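Local coordinates for ethanolamine utilization protein EutL (Clostridium perfringens E str. JGS1987, PDB 4TME), which forms trimeric tiles of the bacterial microcompartment shell for ethanolamine utilization and binds ethanolamine, which probably controls opening of its pore allosterically, at residues C43-V46 with T47-A50; S129-S133 with Y134-T138. One frame throughout, in Å; residues are numbered along the deposited sequence.

In the fold
Both contacts are first turns of helices, each led in by an N-cap residue, but they lie at different depths. Contact 1 opens helix 44-57 within the first BMC domain, its centre about 4 Å from that of the chain, with all its residues buried and two carboxylates turned to bound ethanolamine. Contact 2 opens the short helix 133-139 after strand 122-128, its centre about 12 Å from that of the chain, and is only partly buried; its hydrogen bonds are mostly to backbone atoms. The two centres are about 13 Å apart, and the contacts meet where Tyr48 O packs on CD2 of Tyr134. Helix 44-57 joins them further, since its Asp52 accepts hydrogen bonds from backbone N-H groups of contact 2.

Contact 1: residues C43-V46 with T47-A50; sequences CDDV and TYTA. With ETA (ethanolamine), chain K; ETA (ethanolamine), chain J.
Tyr48 lays one face of its ring over the backbone carbonyl of Asp44, whose O sits 3.2 Å above the ring plane, offset toward the rim. This first turn of helix 44-57 in a BMC domain, with Cys43 at the N-cap position, contributes to two ethanolamine sites. Asp45 OD1 comes instead to the edge of the same ring, in its plane, 3.8 Å from CD2 of Tyr48. Asp44 OD1 accepts a hydrogen bond from the amine N of one ethanolamine at 2.8 Å, a ligand also bound by Glu82 and Thr182; Asp45 OD1 accepts one from the N of the other at 2.6 Å, which Thr180 also binds. With CG of Asp44 between the backbone N and the carbonyl carbon (chi1 57°), OD1 also takes a weak bond from the N-H of Asp45. Carboxylates suit this place: they match a probably protonated amine, and the helix N-terminus should help stabilise their charge. Ser67 OG is hydrogen-bonded to both Asp44 OD2 and Tyr48 OH; Tyr149 bonds to Asp45 OD1. Both threonine hydroxyls turn back: Thr49 OG1 to Asp45 O, and Thr47 OG1 and N to Cys43 O from opposite faces of its carbonyl plane, OG1 at 2.8 Å.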
ATOM      1  N   CYS C  43     -15.551   2.878   5.564  1.00 22.41           N
ATOM      2  CA  CYS C  43     -14.912   2.726   6.883  1.00 21.98           C
ATOM      3  C   CYS C  43     -14.643   1.259   7.161  1.00 21.66           C
ATOM      4  O   CYS C  43     -15.574   0.475   7.348  1.00 22.13           O
ATOM      5  CB  CYS C  43     -15.778   3.315   7.991  1.00 22.57           C
ATOM      6  SG  CYS C  43     -15.015   3.104   9.632  1.00 25.68           S
ATOM      7  N   ASP C  44     -13.379   0.870   7.150  1.00 20.78           N
ATOM      8  CA  ASP C  44     -13.073  -0.555   7.232  1.00 19.59           C
ATOM      9  C   ASP C  44     -13.366  -1.178   8.609  1.00 20.15           C
ATOM     10  O   ASP C  44     -14.053  -2.194   8.683  1.00 21.29           O
ATOM     11  CB  ASP C  44     -11.614  -0.838   6.782  1.00 21.23           C
ATOM     12  CG  ASP C  44     -10.544  -0.081   7.570  1.00 22.83           C
ATOM     13  OD1 ASP C  44     -10.848   0.877   8.303  1.00 22.60           O
ATOM     14  OD2 ASP C  44      -9.346  -0.467   7.390  1.00 23.70           O
ATOM     15  N   ASP C  45     -12.915  -0.589   9.712  1.00 21.41           N
ATOM     16  CA  ASP C  45     -13.064  -1.296  10.988  1.00 21.62           C
ATOM     17  C   ASP C  45     -14.526  -1.359  11.452  1.00 22.18           C
ATOM     18  O   ASP C  45     -14.926  -2.343  12.107  1.00 22.17           O
ATOM     19  CB  ASP C  45     -12.176  -0.653  12.044  1.00 21.80           C
ATOM     20  CG  ASP C  45     -10.723  -0.736  11.662  1.00 22.45           C
ATOM     21  OD1 ASP C  45     -10.219  -1.881  11.565  1.00 22.98           O
ATOM     22  OD2 ASP C  45     -10.140   0.345  11.371  1.00 22.54           O
ATOM     23  N   VAL C  46     -15.335  -0.349  11.103  1.00 21.55           N
ATOM     24  CA  VAL C  46     -16.792  -0.459  11.351  1.00 21.96           C
ATOM     25  C   VAL C  46     -17.347  -1.621  10.540  1.00 21.16           C
ATOM     26  O   VAL C  46     -18.154  -2.412  11.046  1.00 22.18           O
ATOM     27  CB  VAL C  46     -17.546   0.845  11.021  1.00 22.82           C
ATOM     28  CG1 VAL C  46     -19.090   0.613  10.958  1.00 22.35           C
ATOM     29  CG2 VAL C  46     -17.213   1.898  12.080  1.00 23.78           C
ATOM     30  N   THR C  47     -16.905  -1.749   9.295  1.00 20.58           N
ATOM     31  CA  THR C  47     -17.406  -2.836   8.464  1.00 21.02           C
ATOM     32  C   THR C  47     -16.976  -4.198   8.989  1.00 20.56           C
ATOM     33  O   THR C  47     -17.766  -5.131   9.007  1.00 20.18           O
ATOM     34  CB  THR C  47     -16.966  -2.643   7.008  1.00 21.17           C
ATOM     35  OG1 THR C  47     -17.540  -1.418   6.546  1.00 22.10           O
ATOM     36  CG2 THR C  47     -17.458  -3.782   6.105  1.00 21.52           C
ATOM     37  N   TYR C  48     -15.740  -4.321   9.460  1.00 19.96           N
ATOM     38  CA  TYR C  48     -15.289  -5.596  10.026  1.00 20.01           C
ATOM     39  C   TYR C  48     -16.119  -5.977  11.262  1.00 20.09           C
ATOM     40  O   TYR C  48     -16.448  -7.163  11.480  1.00 21.41           O
ATOM     41  CB  TYR C  48     -13.800  -5.511  10.402  1.00 20.61           C
ATOM     42  CG  TYR C  48     -12.885  -5.323   9.204  1.00 20.93           C
ATOM     43  CD1 TYR C  48     -13.145  -5.960   7.990  1.00 20.79           C
ATOM     44  CD2 TYR C  48     -11.803  -4.466   9.274  1.00 20.69           C
ATOM     45  CE1 TYR C  48     -12.305  -5.763   6.880  1.00 22.26           C
ATOM     46  CE2 TYR C  48     -10.956  -4.266   8.185  1.00 20.91           C
ATOM     47  CZ  TYR C  48     -11.212  -4.938   6.992  1.00 22.44           C
ATOM     48  OH  TYR C  48     -10.387  -4.769   5.896  1.00 24.21           O
ATOM     49  N   THR C  49     -16.458  -4.977  12.075  1.00 19.63           N
ATOM     50  CA  THR C  49     -17.274  -5.210  13.257  1.00 20.60           C
ATOM     51  C   THR C  49     -18.687  -5.637  12.827  1.00 20.94           C
ATOM     52  O   THR C  49     -19.310  -6.516  13.458  1.00 22.70           O
ATOM     53  CB  THR C  49     -17.346  -3.943  14.158  1.00 24.15           C
ATOM     54  OG1 THR C  49     -16.015  -3.507  14.459  1.00 24.98           O
ATOM     55  CG2 THR C  49     -18.061  -4.221  15.474  1.00 24.97           C
ATOM     56  N   ALA C  50     -19.194  -4.992  11.774  1.00 20.82           N
ATOM     57  CA  ALA C  50     -20.519  -5.318  11.239  1.00 21.63           C
ATOM     58  C   ALA C  50     -20.590  -6.726  10.653  1.00 21.61           C
ATOM     59  O   ALA C  50     -21.610  -7.424  10.818  1.00 23.62           O
ATOM     60  CB  ALA C  50     -20.913  -4.297  10.203  1.00 22.16           C
TER
HETATM   61  CA  ETA K 302      -9.732   3.685   9.632  1.00 26.56           C
HETATM   62  N   ETA K 302      -9.283   3.227   8.335  1.00 24.71           N
HETATM   63  C   ETA K 302     -10.733   4.822   9.486  1.00 29.63           C
HETATM   64  O   ETA K 302     -11.833   4.476   8.684  1.00 30.02           O
HETATM   65  CA  ETA J 301      -6.879  -2.701  11.285  1.00 24.44           C
HETATM   66  N   ETA J 301      -7.988  -2.640  10.372  1.00 21.52           N
HETATM   67  C   ETA J 301      -6.555  -1.287  11.719  1.00 26.09           C
HETATM   68  O   ETA J 301      -6.025  -0.551  10.631  1.00 26.76           O

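Contact 2: residues S129-S133 with Y134-T138; sequences SRTGS and YLSKT
Thr131 leads the chain toward the helix, its OG1 lying 3.6 Å from CB of Ser136 and its CG2 4.3 Å from CB of Leu135. This is the N-terminal turn of helix 133-139, with Gly132 at the N-cap position. A branched residue suits the Thr131 position because its two arms do different work: the hydroxyl bonds to the carbonyl of Glu145, while the methyl lies beside Leu135, and both residues pack on Leu147. Gly132 has no side chain with which to cap; that work is done from helix 44-57, where Asp52 takes the N-H of Gly132 and Leu135, and weakly that of Tyr134, and Thr55 OG1 that of Ser133. The carbonyl O of Gly132 receives the hydroxyl of Ser136, with OG at 2.7 Å, and a weak second bond from Ser136 N at 3.4 Å. Serine fits here because OG, set between the backbone N and the carbonyl carbon (chi1 63°), folds back onto the carbonyl of the N-cap residue. Ser133 O accepts Lys137 N, which stands 48° out of the carbonyl plane. Lysine suits this exposed place: its aliphatic chain runs along the same carbonyl, with CG 3.3 Å from Ser133 O, and touches Glu143. The chain then bends at its last torsion (chi4 59°), bringing NZ of Lys137 to 3.8 Å from CB of Ser133.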
ATOM      1  N   SER C 129     -19.039  -6.562  22.874  1.00 31.86           N
ATOM      2  CA  SER C 129     -19.346  -7.227  24.128  1.00 34.11           C
ATOM      3  C   SER C 129     -19.568  -8.728  23.921  1.00 31.99           C
ATOM      4  O   SER C 129     -19.397  -9.505  24.858  1.00 33.68           O
ATOM      5  CB  SER C 129     -20.558  -6.581  24.793  1.00 39.57           C
ATOM      6  OG  SER C 129     -21.701  -6.752  23.996  1.00 43.92           O
ATOM      7  N   ARG C 130     -19.896  -9.127  22.688  1.00 30.35           N
ATOM      8  CA  ARG C 130     -20.127 -10.532  22.377  1.00 30.85           C
ATOM      9  C   ARG C 130     -19.664 -10.872  20.955  1.00 30.22           C
ATOM     10  O   ARG C 130     -20.404 -10.667  19.978  1.00 30.37           O
ATOM     11  CB  ARG C 130     -21.611 -10.835  22.562  1.00 34.42           C
ATOM     12  CG  ARG C 130     -21.980 -12.296  22.495  1.00 39.54           C
ATOM     13  CD  ARG C 130     -23.474 -12.477  22.767  1.00 45.61           C
ATOM     14  NE  ARG C 130     -23.817 -13.881  22.942  1.00 50.82           N
ATOM     15  CZ  ARG C 130     -25.036 -14.329  23.221  1.00 54.83           C
ATOM     16  NH1 ARG C 130     -26.054 -13.483  23.348  1.00 53.99           N
ATOM     17  NH2 ARG C 130     -25.240 -15.629  23.365  1.00 58.65           N
ATOM     18  N   THR C 131     -18.448 -11.395  20.822  1.00 28.94           N
ATOM     19  CA  THR C 131     -17.895 -11.649  19.487  1.00 27.00           C
ATOM     20  C   THR C 131     -18.680 -12.750  18.754  1.00 26.53           C
ATOM     21  O   THR C 131     -19.192 -13.676  19.376  1.00 28.55           O
ATOM     22  CB  THR C 131     -16.422 -12.086  19.515  1.00 27.81           C
ATOM     23  OG1 THR C 131     -16.247 -13.166  20.437  1.00 28.90           O
ATOM     24  CG2 THR C 131     -15.495 -10.915  19.894  1.00 29.55           C
ATOM     25  N   GLY C 132     -18.770 -12.603  17.428  1.00 25.27           N
ATOM     26  CA  GLY C 132     -19.231 -13.662  16.550  1.00 26.08           C
ATOM     27  C   GLY C 132     -18.054 -14.508  16.110  1.00 27.01           C
ATOM     28  O   GLY C 132     -16.983 -14.476  16.751  1.00 27.70           O
ATOM     29  N   SER C 133     -18.225 -15.230  15.007  1.00 26.51           N
ATOM     30  CA  SER C 133     -17.242 -16.214  14.596  1.00 27.42           C
ATOM     31  C   SER C 133     -16.038 -15.548  13.944  1.00 27.58           C
ATOM     32  O   SER C 133     -14.935 -16.103  13.952  1.00 31.07           O
ATOM     33  CB  SER C 133     -17.859 -17.245  13.636  1.00 28.04           C
ATOM     34  OG  SER C 133     -18.198 -16.652  12.396  1.00 30.05           O
ATOM     35  N   TYR C 134     -16.224 -14.358  13.387  1.00 24.55           N
ATOM     36  CA  TYR C 134     -15.168 -13.719  12.622  1.00 23.96           C
ATOM     37  C   TYR C 134     -14.095 -13.098  13.522  1.00 25.24           C
ATOM     38  O   TYR C 134     -12.895 -13.430  13.427  1.00 25.81           O
ATOM     39  CB  TYR C 134     -15.771 -12.637  11.708  1.00 23.34           C
ATOM     40  CG  TYR C 134     -14.735 -11.803  11.013  1.00 24.42           C
ATOM     41  CD1 TYR C 134     -13.650 -12.389  10.363  1.00 25.52           C
ATOM     42  CD2 TYR C 134     -14.822 -10.424  11.020  1.00 26.28           C
ATOM     43  CE1 TYR C 134     -12.690 -11.615   9.753  1.00 26.28           C
ATOM     44  CE2 TYR C 134     -13.865  -9.649  10.399  1.00 27.23           C
ATOM     45  CZ  TYR C 134     -12.809 -10.254   9.773  1.00 29.02           C
ATOM     46  OH  TYR C 134     -11.859  -9.465   9.161  1.00 32.90           O
ATOM     47  N   LEU C 135     -14.515 -12.189  14.398  1.00 25.98           N
ATOM     48  CA  LEU C 135     -13.542 -11.505  15.266  1.00 25.36           C
ATOM     49  C   LEU C 135     -13.002 -12.436  16.347  1.00 25.61           C
ATOM     50  O   LEU C 135     -11.855 -12.260  16.781  1.00 26.29           O
ATOM     51  CB  LEU C 135     -14.142 -10.262  15.911  1.00 25.81           C
ATOM     52  CG  LEU C 135     -14.303  -9.070  14.953  1.00 27.24           C
ATOM     53  CD1 LEU C 135     -14.972  -7.946  15.721  1.00 27.52           C
ATOM     54  CD2 LEU C 135     -12.959  -8.607  14.350  1.00 29.40           C
ATOM     55  N   SER C 136     -13.778 -13.427  16.782  1.00 26.53           N
ATOM     56  CA  SER C 136     -13.240 -14.384  17.760  1.00 29.01           C
ATOM     57  C   SER C 136     -12.116 -15.209  17.103  1.00 29.34           C
ATOM     58  O   SER C 136     -11.079 -15.446  17.717  1.00 29.98           O
ATOM     59  CB  SER C 136     -14.335 -15.292  18.324  1.00 32.38           C
ATOM     60  OG  SER C 136     -14.919 -16.090  17.315  1.00 33.48           O
ATOM     61  N   LYS C 137     -12.291 -15.624  15.852  1.00 29.99           N
ATOM     62  CA  LYS C 137     -11.211 -16.342  15.162  1.00 33.25           C
ATOM     63  C   LYS C 137     -10.018 -15.447  14.911  1.00 31.54           C
ATOM     64  O   LYS C 137      -8.884 -15.885  15.077  1.00 33.52           O
ATOM     65  CB  LYS C 137     -11.690 -16.939  13.835  1.00 41.11           C
ATOM     66  CG  LYS C 137     -12.418 -18.260  14.018  1.00 54.55           C
ATOM     67  CD  LYS C 137     -13.152 -18.688  12.744  1.00 65.45           C
ATOM     68  CE  LYS C 137     -13.991 -19.941  12.972  1.00 72.97           C
ATOM     69  NZ  LYS C 137     -15.024 -19.749  14.036  1.00 76.74           N
ATOM     70  N   THR C 138     -10.262 -14.195  14.532  1.00 28.66           N
ATOM     71  CA  THR C 138      -9.187 -13.239  14.282  1.00 29.21           C
ATOM     72  C   THR C 138      -8.371 -13.032  15.564  1.00 29.69           C
ATOM     73  O   THR C 138      -7.131 -12.934  15.535  1.00 31.53           O
ATOM     74  CB  THR C 138      -9.742 -11.869  13.789  1.00 30.94           C
ATOM     75  OG1 THR C 138     -10.517 -12.056  12.587  1.00 33.06           O
ATOM     76  CG2 THR C 138      -8.617 -10.903  13.489  1.00 30.23           C
TER